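Local coordinates for protein FACT-Spt16 (Cicer arietinum, PDB 5CE6) that forms the N-terminal domain of the FACT histone chaperone subunit Spt16 and probably binds histones H3-H4 during transcription, at residues M402-S407 with I433-D438; C310-R315 with L428-I433; K373-G378 with V406-Q411. One frame throughout, in Å; residues are numbered along the deposited sequence.

Interaction 1. Residues M402-S407 with I433-D438; sequences MVFNVS and IIINKD. With ACT (acetate ion), chain C.
Phe-404 turns the rim of its ring toward Ile-435, whose CG1 lies at the ring edge, in plane, 3.9 Å from CE2. The aromatic group is placed there by a first torsion of -69°, which sets CG beside its own backbone N. On the same face, CB of Phe-404 rests against CG1 of Ile-433 at 3.9 Å. The far end of that isoleucine passes on to Val-406: CD1 of Ile-433 meets CG2 of Val-406 at 3.7 Å, the two side chains crossing obliquely. The other face of the sheet carries Val-403 and Ile-434, which lie side by side and point the same way; CD1 of Ile-434 touches both methyls of Val-403, the nearer being CG2 at 3.7 Å. This is the open end of an antiparallel beta hairpin made by strands 403-414 and 424-435 in the M24-type, pita-bread-like domain. Here Phe-404 and Ile-433 are a hydrogen-bonded pair, joined by Ile-433 N to Phe-404 O (2.8 Å) and Phe-404 N to Ile-433 O (2.9 Å), and Val-403 and Ile-434 a non-hydrogen-bonded one. Beyond the last bridge, Ile-435 N still reaches Met-402 O at 2.9 Å, with an N-H...O angle of 164°. Helix 200-230 covers the Val-403 and Ile-434 face through Ile-206, and Leu-343 packs on Val-406 and Ile-433.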
loop_
_atom_site.group_PDB
_atom_site.type_symbol
_atom_site.label_atom_id
_atom_site.label_comp_id
_atom_site.label_asym_id
_atom_site.label_seq_id
_atom_site.Cartn_x
_atom_site.Cartn_y
_atom_site.Cartn_z
ATOM N N MET A 402 4.627 13.093 -0.998
ATOM C CA MET A 402 4.064 11.853 -1.527
ATOM C C MET A 402 5.128 10.771 -1.469
ATOM O O MET A 402 6.331 11.061 -1.515
ATOM C CB MET A 402 3.595 12.027 -2.969
ATOM C CG MET A 402 2.327 12.842 -3.117
ATOM S SD MET A 402 1.867 12.966 -4.853
ATOM C CE MET A 402 0.268 13.759 -4.692
ATOM N N VAL A 403 4.678 9.525 -1.379
ATOM C CA VAL A 403 5.577 8.391 -1.282
ATOM C C VAL A 403 5.085 7.360 -2.276
ATOM O O VAL A 403 3.886 7.069 -2.326
ATOM C CB VAL A 403 5.561 7.790 0.128
ATOM C CG1 VAL A 403 6.512 6.608 0.196
ATOM C CG2 VAL A 403 5.960 8.843 1.142
ATOM N N PHE A 404 5.998 6.811 -3.075
ATOM C CA PHE A 404 5.599 5.875 -4.127
ATOM C C PHE A 404 6.314 4.531 -4.049
ATOM O O PHE A 404 7.510 4.470 -3.750
ATOM C CB PHE A 404 5.857 6.474 -5.528
ATOM C CG PHE A 404 4.955 7.623 -5.875
ATOM C CD1 PHE A 404 3.671 7.394 -6.350
ATOM C CD2 PHE A 404 5.390 8.937 -5.712
ATOM C CE1 PHE A 404 2.830 8.457 -6.665
ATOM C CE2 PHE A 404 4.555 10.003 -6.028
ATOM C CZ PHE A 404 3.279 9.760 -6.506
ATOM N N ASN A 405 5.556 3.467 -4.316
ATOM C CA ASN A 405 6.107 2.162 -4.662
ATOM C C ASN A 405 6.191 2.167 -6.175
ATOM O O ASN A 405 5.179 1.996 -6.848
ATOM C CB ASN A 405 5.149 1.051 -4.159
ATOM C CG ASN A 405 5.531 -0.347 -4.654
ATOM O OD1 ASN A 405 6.682 -0.600 -5.013
ATOM N ND2 ASN A 405 4.561 -1.266 -4.647
ATOM N N VAL A 406 7.380 2.468 -6.707
ATOM C CA VAL A 406 7.607 2.494 -8.138
ATOM C C VAL A 406 7.983 1.086 -8.551
ATOM O O VAL A 406 9.104 0.637 -8.325
ATOM C CB VAL A 406 8.722 3.481 -8.527
ATOM C CG1 VAL A 406 8.947 3.476 -10.036
ATOM C CG2 VAL A 406 8.366 4.888 -8.046
ATOM N N SER A 407 7.022 0.403 -9.163
ATOM C CA SER A 407 7.117 -1.026 -9.412
ATOM C C SER A 407 6.747 -1.219 -10.871
ATOM O O SER A 407 5.613 -0.963 -11.278
ATOM C CB SER A 407 6.154 -1.780 -8.474
ATOM O OG SER A 407 6.149 -3.193 -8.711
ATOM N N ILE A 433 10.089 5.265 -2.957
ATOM C CA ILE A 433 10.731 6.577 -3.096
ATOM C C ILE A 433 9.948 7.647 -2.344
ATOM O O ILE A 433 8.722 7.557 -2.226
ATOM C CB ILE A 433 10.924 6.983 -4.565
ATOM C CG1 ILE A 433 9.602 7.394 -5.197
ATOM C CG2 ILE A 433 11.605 5.861 -5.378
ATOM C CD1 ILE A 433 9.791 8.000 -6.574
ATOM N N ILE A 434 10.663 8.648 -1.832
ATOM C CA ILE A 434 10.031 9.729 -1.078
ATOM C C ILE A 434 10.205 11.005 -1.876
ATOM O O ILE A 434 11.307 11.318 -2.304
ATOM C CB ILE A 434 10.706 9.940 0.290
ATOM C CG1 ILE A 434 10.832 8.613 1.037
ATOM C CG2 ILE A 434 9.936 10.982 1.117
ATOM C CD1 ILE A 434 9.584 8.171 1.686
ATOM N N ILE A 435 9.117 11.738 -2.101
ATOM C CA ILE A 435 9.220 12.978 -2.864
ATOM C C ILE A 435 9.470 14.120 -1.906
ATOM O O ILE A 435 8.581 14.514 -1.164
ATOM C CB ILE A 435 7.940 13.317 -3.656
ATOM C CG1 ILE A 435 7.502 12.125 -4.520
ATOM C CG2 ILE A 435 8.166 14.589 -4.500
ATOM C CD1 ILE A 435 8.586 11.569 -5.449
ATOM N N ASN A 436 10.684 14.646 -1.915
ATOM C CA ASN A 436 10.941 15.862 -1.154
ATOM C C ASN A 436 10.933 17.049 -2.104
ATOM O O ASN A 436 10.925 16.875 -3.324
ATOM C CB ASN A 436 12.259 15.763 -0.386
ATOM C CG ASN A 436 12.273 14.603 0.601
ATOM O OD1 ASN A 436 11.407 14.498 1.461
ATOM N ND2 ASN A 436 13.254 13.716 0.462
ATOM N N LYS A 437 10.941 18.256 -1.548
ATOM C CA LYS A 437 10.867 19.464 -2.361
ATOM C C LYS A 437 12.036 19.567 -3.336
ATOM O O LYS A 437 11.861 19.933 -4.502
ATOM C CB LYS A 437 10.828 20.698 -1.457
ATOM C CG LYS A 437 10.820 22.013 -2.200
ATOM C CD LYS A 437 10.054 23.065 -1.411
ATOM C CE LYS A 437 10.883 24.314 -1.230
ATOM N NZ LYS A 437 11.507 24.710 -2.520
ATOM N N ASP A 438 13.222 19.205 -2.859
ATOM C CA ASP A 438 14.455 19.441 -3.593
ATOM C C ASP A 438 15.090 18.189 -4.197
ATOM O O ASP A 438 15.990 18.287 -5.032
ATOM C CB ASP A 438 15.461 20.117 -2.664
ATOM C CG ASP A 438 15.635 19.366 -1.357
ATOM O OD1 ASP A 438 14.664 18.719 -0.899
ATOM O OD2 ASP A 438 16.747 19.421 -0.791
HETATM C C ACT C . 2.868 -3.307 -11.045
HETATM O O ACT C . 2.976 -2.054 -11.115
HETATM O OXT ACT C . 3.897 -3.949 -10.709
HETATM C CH3 ACT C . 1.564 -4.001 -11.319
#

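Interaction 2. Residues C310-R315 with L428-I433; sequences CSNIAR and LLADTI
Arg-315 bends its side chain back to meet Asp-431 in a salt bridge, NH2 to OD1 at 2.8 Å and nearly straight (176°). The carboxylate oxygen lies in the guanidinium plane and is approached on its syn side, although the two planes are turned 52° apart. A bend at the second torsion (-70°) brings the guanidinium toward Asp-431, and CD1 of Ile-313 lies on one of its faces, 3.6 Å above the plane and offset toward the rim. NH1 bonds to Ala-314 O and, weakly, to Ala-430 O, both at 2.9 Å.

Backbone bonding consists of a single antiparallel bridge, closed by Ala-314 N to Ala-430 O and Ala-430 N to Ala-314 O, both 3.0 Å. Ala-314 O is gripped twice, by Ala-430 N and Arg-315 NH1, which reach it from opposite faces of its plane. Further along, the hydroxyl OG1 of Thr-432 donates to Asn-312 O at 2.8 Å, on a lone pair.

The apolar contact centres on two alanines: CB of Ala-314 and CB of Ala-430 press together at 3.4 Å, tighter than usual, and CD2 of Leu-428 lies against the former.

Asp-431 also bonds to Thr-444, Gln-336 and Lys-449. With two basic partners, this buried carboxylate is probably held in its charged form, and the ion pair fastens strand 309-319 to strand 424-435 where the two sheets of the M24-type fold meet.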
loop_
_atom_site.group_PDB
_atom_site.type_symbol
_atom_site.label_atom_id
_atom_site.label_comp_id
_atom_site.label_asym_id
_atom_site.label_seq_id
_atom_site.Cartn_x
_atom_site.Cartn_y
_atom_site.Cartn_z
ATOM N N CYS A 310 3.865 1.104 5.215
ATOM C CA CYS A 310 4.362 0.081 4.305
ATOM C C CYS A 310 5.559 0.564 3.496
ATOM O O CYS A 310 5.809 1.765 3.362
ATOM C CB CYS A 310 3.267 -0.338 3.310
ATOM S SG CYS A 310 1.815 -1.100 4.065
ATOM N N SER A 311 6.280 -0.403 2.938
ATOM C CA SER A 311 7.385 -0.142 2.021
ATOM C C SER A 311 7.448 -1.330 1.096
ATOM O O SER A 311 6.810 -2.354 1.350
ATOM C CB SER A 311 8.712 0.033 2.771
ATOM O OG SER A 311 9.073 -1.165 3.453
ATOM N N ASN A 312 8.220 -1.217 0.023
ATOM C CA ASN A 312 8.278 -2.311 -0.928
ATOM C C ASN A 312 9.590 -2.317 -1.687
ATOM O O ASN A 312 10.162 -1.256 -1.949
ATOM C CB ASN A 312 7.160 -2.188 -1.953
ATOM C CG ASN A 312 7.015 -3.446 -2.772
ATOM O OD1 ASN A 312 6.874 -4.537 -2.217
ATOM N ND2 ASN A 312 7.081 -3.315 -4.089
ATOM N N ILE A 313 10.056 -3.508 -2.057
ATOM C CA ILE A 313 11.180 -3.608 -2.985
ATOM C C ILE A 313 10.958 -4.851 -3.819
ATOM O O ILE A 313 10.289 -5.782 -3.386
ATOM C CB ILE A 313 12.537 -3.686 -2.232
ATOM C CG1 ILE A 313 13.713 -3.348 -3.160
ATOM C CG2 ILE A 313 12.753 -5.075 -1.635
ATOM C CD1 ILE A 313 15.069 -3.489 -2.457
ATOM N N ALA A 314 11.464 -4.854 -5.045
ATOM C CA ALA A 314 11.403 -6.048 -5.873
ATOM C C ALA A 314 12.644 -6.047 -6.735
ATOM O O ALA A 314 13.050 -4.997 -7.239
ATOM C CB ALA A 314 10.150 -6.069 -6.748
ATOM N N ARG A 315 13.248 -7.226 -6.878
ATOM C CA ARG A 315 14.445 -7.385 -7.710
ATOM C C ARG A 315 14.301 -8.626 -8.553
ATOM O O ARG A 315 13.603 -9.560 -8.178
ATOM C CB ARG A 315 15.690 -7.510 -6.828
ATOM C CG ARG A 315 16.045 -6.244 -6.037
ATOM C CD ARG A 315 16.561 -5.143 -6.965
ATOM N NE ARG A 315 16.940 -3.930 -6.222
ATOM C CZ ARG A 315 16.134 -2.889 -6.022
ATOM N NH1 ARG A 315 14.891 -2.897 -6.495
ATOM N NH2 ARG A 315 16.575 -1.827 -5.354
ATOM N N LEU A 428 10.791 -7.841 -13.084
ATOM C CA LEU A 428 10.181 -6.864 -12.175
ATOM C C LEU A 428 11.219 -6.098 -11.369
ATOM O O LEU A 428 12.163 -6.691 -10.819
ATOM C CB LEU A 428 9.211 -7.586 -11.231
ATOM C CG LEU A 428 8.515 -6.688 -10.206
ATOM C CD1 LEU A 428 7.570 -5.729 -10.915
ATOM C CD2 LEU A 428 7.751 -7.567 -9.226
ATOM N N LEU A 429 11.047 -4.779 -11.297
ATOM C CA LEU A 429 11.858 -3.931 -10.435
ATOM C C LEU A 429 10.937 -3.042 -9.620
ATOM O O LEU A 429 10.026 -2.422 -10.167
ATOM C CB LEU A 429 12.811 -3.057 -11.256
ATOM C CG LEU A 429 14.040 -3.747 -11.835
ATOM C CD1 LEU A 429 14.801 -2.769 -12.722
ATOM C CD2 LEU A 429 14.937 -4.222 -10.703
ATOM N N ALA A 430 11.168 -2.971 -8.315
ATOM C CA ALA A 430 10.394 -2.050 -7.482
ATOM C C ALA A 430 11.265 -1.398 -6.440
ATOM O O ALA A 430 12.146 -2.038 -5.858
ATOM C CB ALA A 430 9.211 -2.755 -6.810
ATOM N N ASP A 431 10.995 -0.119 -6.201
ATOM C CA ASP A 431 11.605 0.597 -5.085
ATOM C C ASP A 431 10.605 1.503 -4.399
ATOM O O ASP A 431 9.582 1.861 -4.984
ATOM C CB ASP A 431 12.769 1.458 -5.573
ATOM C CG ASP A 431 13.998 0.647 -5.896
ATOM O OD1 ASP A 431 14.753 0.312 -4.959
ATOM O OD2 ASP A 431 14.203 0.339 -7.076
ATOM N N THR A 432 10.930 1.914 -3.169
ATOM C CA THR A 432 10.106 2.895 -2.444
ATOM C C THR A 432 10.807 4.238 -2.514
ATOM O O THR A 432 11.999 4.341 -2.219
ATOM C CB THR A 432 9.889 2.496 -0.988
ATOM O OG1 THR A 432 9.287 1.203 -0.963
ATOM C CG2 THR A 432 8.956 3.479 -0.293
ATOM N N ILE A 433 10.089 5.265 -2.957
ATOM C CA ILE A 433 10.731 6.577 -3.096
ATOM C C ILE A 433 9.948 7.647 -2.344
ATOM O O ILE A 433 8.722 7.557 -2.226
ATOM C CB ILE A 433 10.924 6.983 -4.565
ATOM C CG1 ILE A 433 9.602 7.394 -5.197
ATOM C CG2 ILE A 433 11.605 5.861 -5.378
ATOM C CD1 ILE A 433 9.791 8.000 -6.574
#

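Interaction 3. Residues K373-G378 with V406-Q411; sequences KSAGTG and VSLGFQ. With ACT (acetate ion), chain C.
Ser-407 N donates to Ala-375 O at 2.8 Å, the donor standing 52° out of the carbonyl plane, where the short edge strand 376-378 joins strand 403-414 in an antiparallel sheet. A CA-H...O contact runs from Val-406 CA to the same Ala-375 O at 3.3 Å. Gly-376 and Val-406 form the non-hydrogen-bonded pair, CA to CA 4.6 Å. Ala-375 adds the apolar contact, its CB lying 3.8 Å from CD1 of Leu-408, which also comes near Ser-374 O. Tyr-353 and Ala-356 of helix 349-363 pack on this alanine and leucine respectively.

In the next shell an ST turn shapes the approach to the strand: Gly-376 N bonds to Ser-374 OG at 3.0 Å, with OG set beside its own carbonyl carbon (chi1 172°). Asn-389 is a further partner of that hydroxyl. An acetate ion, probably from the crystallisation liquor, sits by Ser-407, with OXT 3.1 Å from the serine OG. At the far end a water bridges the two segments, accepting from Lys-373 N at 2.9 Å and donating to Gln-411 OE1 at 2.6 Å.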
loop_
_atom_site.group_PDB
_atom_site.type_symbol
_atom_site.label_atom_id
_atom_site.label_comp_id
_atom_site.label_asym_id
_atom_site.label_seq_id
_atom_site.Cartn_x
_atom_site.Cartn_y
_atom_site.Cartn_z
ATOM N N LYS A 373 1.092 -2.100 -17.281
ATOM C CA LYS A 373 0.277 -0.926 -17.585
ATOM C C LYS A 373 0.363 0.114 -16.471
ATOM O O LYS A 373 -0.077 1.248 -16.639
ATOM C CB LYS A 373 -1.184 -1.310 -17.825
ATOM C CG LYS A 373 -1.394 -2.262 -18.995
ATOM C CD LYS A 373 -0.794 -1.720 -20.284
ATOM C CE LYS A 373 -1.027 -2.686 -21.445
ATOM N NZ LYS A 373 -0.247 -2.315 -22.663
ATOM N N SER A 374 0.923 -0.290 -15.336
ATOM C CA SER A 374 1.161 0.623 -14.224
ATOM C C SER A 374 2.641 0.582 -13.874
ATOM O O SER A 374 3.308 -0.442 -14.079
ATOM C CB SER A 374 0.312 0.208 -13.021
ATOM O OG SER A 374 0.649 0.950 -11.859
ATOM N N ALA A 375 3.163 1.704 -13.381
ATOM C CA ALA A 375 4.529 1.752 -12.866
ATOM C C ALA A 375 4.518 1.855 -11.335
ATOM O O ALA A 375 5.537 2.163 -10.717
ATOM C CB ALA A 375 5.302 2.930 -13.478
ATOM N N GLY A 376 3.368 1.589 -10.728
ATOM C CA GLY A 376 3.291 1.554 -9.281
ATOM C C GLY A 376 2.197 2.438 -8.718
ATOM O O GLY A 376 1.326 2.904 -9.456
ATOM N N THR A 377 2.231 2.650 -7.403
ATOM C CA THR A 377 1.186 3.424 -6.719
ATOM C C THR A 377 1.768 4.218 -5.569
ATOM O O THR A 377 2.893 3.984 -5.137
ATOM C CB THR A 377 0.083 2.528 -6.108
ATOM O OG1 THR A 377 0.615 1.779 -5.008
ATOM C CG2 THR A 377 -0.499 1.575 -7.135
ATOM N N GLY A 378 0.966 5.126 -5.018
ATOM C CA GLY A 378 1.311 5.676 -3.723
ATOM C C GLY A 378 1.332 4.571 -2.685
ATOM O O GLY A 378 0.725 3.518 -2.866
ATOM N N VAL A 406 7.380 2.468 -6.707
ATOM C CA VAL A 406 7.607 2.494 -8.138
ATOM C C VAL A 406 7.983 1.086 -8.551
ATOM O O VAL A 406 9.104 0.637 -8.325
ATOM C CB VAL A 406 8.722 3.481 -8.527
ATOM C CG1 VAL A 406 8.947 3.476 -10.036
ATOM C CG2 VAL A 406 8.366 4.888 -8.046
ATOM N N SER A 407 7.022 0.403 -9.163
ATOM C CA SER A 407 7.117 -1.026 -9.412
ATOM C C SER A 407 6.747 -1.219 -10.871
ATOM O O SER A 407 5.613 -0.963 -11.278
ATOM C CB SER A 407 6.154 -1.780 -8.474
ATOM O OG SER A 407 6.149 -3.193 -8.711
ATOM N N LEU A 408 7.734 -1.624 -11.662
ATOM C CA LEU A 408 7.585 -1.670 -13.104
ATOM C C LEU A 408 8.111 -3.006 -13.625
ATOM O O LEU A 408 9.154 -3.500 -13.167
ATOM C CB LEU A 408 8.379 -0.511 -13.725
ATOM C CG LEU A 408 8.227 -0.333 -15.236
ATOM C CD1 LEU A 408 6.834 0.167 -15.576
ATOM C CD2 LEU A 408 9.296 0.619 -15.776
ATOM N N GLY A 409 7.382 -3.609 -14.558
ATOM C CA GLY A 409 7.791 -4.902 -15.063
ATOM C C GLY A 409 7.567 -5.139 -16.537
ATOM O O GLY A 409 6.952 -4.333 -17.241
ATOM N N PHE A 410 8.098 -6.261 -17.011
ATOM C CA PHE A 410 7.763 -6.777 -18.328
ATOM C C PHE A 410 7.050 -8.091 -18.106
ATOM O O PHE A 410 7.553 -8.941 -17.366
ATOM C CB PHE A 410 9.025 -7.038 -19.148
ATOM C CG PHE A 410 9.549 -5.835 -19.873
ATOM C CD1 PHE A 410 8.751 -5.151 -20.777
ATOM C CD2 PHE A 410 10.858 -5.399 -19.659
ATOM C CE1 PHE A 410 9.253 -4.041 -21.471
ATOM C CE2 PHE A 410 11.370 -4.300 -20.338
ATOM C CZ PHE A 410 10.567 -3.611 -21.239
ATOM N N GLN A 411 5.893 -8.259 -18.743
ATOM C CA GLN A 411 5.098 -9.487 -18.586
ATOM C C GLN A 411 5.083 -10.313 -19.851
ATOM O O GLN A 411 4.744 -9.807 -20.923
ATOM C CB GLN A 411 3.646 -9.158 -18.221
ATOM C CG GLN A 411 3.492 -7.960 -17.324
ATOM C CD GLN A 411 2.048 -7.684 -16.971
ATOM O OE1 GLN A 411 1.438 -6.741 -17.483
ATOM N NE2 GLN A 411 1.493 -8.502 -16.088
HETATM C C ACT C . 2.868 -3.307 -11.045
HETATM O O ACT C . 2.976 -2.054 -11.115
HETATM O OXT ACT C . 3.897 -3.949 -10.709
HETATM C CH3 ACT C . 1.564 -4.001 -11.319
HETATM O O HOH W 1 0.052 -4.730 -16.645
#

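All three contacts lie in the M24-type domain, their centres 10 to 14 Å apart. Strand 403-414 is flanked by its two partners, 424-435 in interaction 1 and 376-378 in interaction 3, while interaction 2 ties 424-435 to strand 309-319 of another sheet. Backbone bonds stitch them together: Val-406 N to Asp-431 O and Leu-408 N to Leu-429 O, both 2.9 Å, and Asn-405 N to Thr-377 O, 2.8 Å. Asn-312 ND2 reaches Asn-405 OD1 at 2.9 Å, linking interactions 1 and 2 through side chains. The acetate lies by Ser-407, shared by interactions 1 and 3, with its nearest atoms about 4 Å from the Leu-428 side chain of interaction 2.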